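Side-chain contact in Rho GTPase-activating protein 5 (Homo sapiens, PDB 5U4V), which probably regulates Rho-family GTPases as a GTPase-activating protein, and contains a pseudoGTPase domain with a G-domain-like fold: residues R128-G131 / Q132-A135. Sequence-based numbering, arbitrary orientation.
Sequences RHQG and QQLA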
ATOM      1  N   ARG A 128      -4.798   8.685 -12.128  1.00 63.28           N
ATOM      2  CA  ARG A 128      -5.831   7.680 -11.794  1.00 61.78           C
ATOM      3  C   ARG A 128      -5.913   6.612 -12.872  1.00 62.18           C
ATOM      4  O   ARG A 128      -5.965   5.425 -12.552  1.00 56.60           O
ATOM      5  CB  ARG A 128      -7.215   8.299 -11.614  1.00 65.89           C
ATOM      6  CG  ARG A 128      -7.533   8.751 -10.194  1.00 68.86           C
ATOM      7  CD  ARG A 128      -9.028   8.612  -9.831  1.00 70.40           C
ATOM      8  NE  ARG A 128      -9.414   7.206  -9.632  1.00 71.52           N
ATOM      9  CZ  ARG A 128     -10.535   6.766  -9.054  1.00 73.46           C
ATOM     10  NH1 ARG A 128     -11.460   7.608  -8.606  1.00 77.49           N
ATOM     11  NH2 ARG A 128     -10.725   5.457  -8.930  1.00 71.69           N
ATOM     12  N   HIS A 129      -5.903   7.034 -14.147  1.00 64.29           N
ATOM     13  CA  HIS A 129      -6.016   6.081 -15.234  1.00 65.17           C
ATOM     14  C   HIS A 129      -4.824   5.115 -15.302  1.00 63.85           C
ATOM     15  O   HIS A 129      -5.011   3.898 -15.462  1.00 61.15           O
ATOM     16  CB  HIS A 129      -6.201   6.796 -16.560  1.00 71.98           C
ATOM     17  CG  HIS A 129      -6.432   5.872 -17.710  1.00 75.49           C
ATOM     18  ND1 HIS A 129      -5.400   5.376 -18.479  1.00 77.10           N
ATOM     19  CD2 HIS A 129      -7.574   5.344 -18.218  1.00 77.41           C
ATOM     20  CE1 HIS A 129      -5.901   4.597 -19.421  1.00 80.62           C
ATOM     21  NE2 HIS A 129      -7.215   4.552 -19.279  1.00 80.06           N
ATOM     22  N   GLN A 130      -3.610   5.632 -15.192  1.00 64.33           N
ATOM     23  CA  GLN A 130      -2.451   4.754 -15.247  1.00 65.45           C
ATOM     24  C   GLN A 130      -2.304   3.919 -13.984  1.00 61.24           C
ATOM     25  O   GLN A 130      -1.890   2.743 -14.046  1.00 61.38           O
ATOM     26  CB  GLN A 130      -1.174   5.543 -15.558  1.00 69.30           C
ATOM     27  CG  GLN A 130      -1.180   6.263 -16.901  1.00 73.96           C
ATOM     28  CD  GLN A 130      -1.014   5.337 -18.088  1.00 77.75           C
ATOM     29  OE1 GLN A 130       0.076   4.809 -18.340  1.00 82.66           O
ATOM     30  NE2 GLN A 130      -2.091   5.146 -18.837  1.00 79.34           N
ATOM     31  N   GLY A 131      -2.689   4.501 -12.846  1.00 57.56           N
ATOM     32  CA  GLY A 131      -2.660   3.745 -11.608  1.00 54.63           C
ATOM     33  C   GLY A 131      -3.683   2.613 -11.637  1.00 55.13           C
ATOM     34  O   GLY A 131      -3.426   1.512 -11.133  1.00 55.62           O
ATOM     35  N   GLN A 132      -4.849   2.884 -12.222  1.00 53.98           N
ATOM     36  CA  GLN A 132      -5.910   1.900 -12.326  1.00 52.76           C
ATOM     37  C   GLN A 132      -5.575   0.759 -13.282  1.00 53.91           C
ATOM     38  O   GLN A 132      -6.023  -0.355 -13.088  1.00 52.19           O
ATOM     39  CB  GLN A 132      -7.221   2.581 -12.716  1.00 55.49           C
ATOM     40  CG  GLN A 132      -8.439   1.685 -12.613  1.00 58.95           C
ATOM     41  CD  GLN A 132      -8.644   1.135 -11.210  1.00 57.74           C
ATOM     42  OE1 GLN A 132      -8.774   1.875 -10.244  1.00 60.58           O
ATOM     43  NE2 GLN A 132      -8.649  -0.169 -11.101  1.00 57.74           N
ATOM     44  N   GLN A 133      -4.785   1.038 -14.314  1.00 58.08           N
ATOM     45  CA  GLN A 133      -4.312  -0.028 -15.188  1.00 61.51           C
ATOM     46  C   GLN A 133      -3.223  -0.846 -14.499  1.00 59.69           C
ATOM     47  O   GLN A 133      -3.154  -2.076 -14.650  1.00 60.49           O
ATOM     48  CB  GLN A 133      -3.818   0.521 -16.512  1.00 66.28           C
ATOM     49  CG  GLN A 133      -4.934   0.972 -17.446  1.00 72.18           C
ATOM     50  CD  GLN A 133      -4.454   1.182 -18.886  1.00 79.93           C
ATOM     51  OE1 GLN A 133      -3.296   1.530 -19.122  1.00 83.22           O
ATOM     52  NE2 GLN A 133      -5.352   0.981 -19.858  1.00 82.74           N
ATOM     53  N   LEU A 134      -2.394  -0.165 -13.714  1.00 56.67           N
ATOM     54  CA  LEU A 134      -1.422  -0.879 -12.916  1.00 53.59           C
ATOM     55  C   LEU A 134      -2.175  -1.769 -11.924  1.00 50.55           C
ATOM     56  O   LEU A 134      -1.870  -2.960 -11.807  1.00 49.67           O
ATOM     57  CB  LEU A 134      -0.448   0.071 -12.216  1.00 51.57           C
ATOM     58  CG  LEU A 134       0.577  -0.650 -11.317  1.00 50.25           C
ATOM     59  CD1 LEU A 134       1.317  -1.725 -12.114  1.00 56.94           C
ATOM     60  CD2 LEU A 134       1.582   0.280 -10.623  1.00 48.12           C
ATOM     61  N   ALA A 135      -3.166  -1.194 -11.248  1.00 48.44           N
ATOM     62  CA  ALA A 135      -3.982  -1.953 -10.279  1.00 46.28           C
ATOM     63  C   ALA A 135      -4.644  -3.146 -10.942  1.00 47.24           C
ATOM     64  O   ALA A 135      -4.650  -4.253 -10.390  1.00 47.80           O
ATOM     65  CB  ALA A 135      -5.036  -1.053  -9.663  1.00 44.67           C
TER
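His129 and Gln133 meet one turn apart on helix 124-138, an alpha-helix packed against the central sheet of this Ras-like, P-loop NTPase-type fold. Four successive i to i+4 backbone bonds carry the turn: Gln132 N to Arg128 O, Gln133 N to His129 O (3.1 Å), Leu134 N to Gln130 O, and Ala135 N to Gly131 O at 2.7 Å.

Among the side chains, contact on the outer face is looser. A chi1 of -175° swings the His129 ring out so that it crosses the amide of Gln133, whose chain runs extended beyond CG, at a slant; ring and amide planes are turned 42° from each other, and His129 CE1 comes within 3.7 Å of Gln133 NE2. Gln130 bends at chi2 and lies alongside Gln133, pointing the same way, its NE2 3.8 Å from Gln133 OE1. On the neighbouring flank, Gln132 OE1 sits near the guanidinium plane of Arg128, at its edge but 4.3 Å from NH2, too long to count as a bond; Arg128 NH1 instead pairs with Asp144 OD2 of strand 142-145 in a salt bridge.

Gly131 and Ala135 are the buried residues. Ala135 CB packs on Phe142 and Leu111 of the sheet, while Leu134 reaches Leu111 and also Ile84 of helix 78-96.

One polar side-chain link joins sequence neighbours: Gln130 NE2 donates a weak bond, in the ring plane, to His129 ND1 at 3.3 Å.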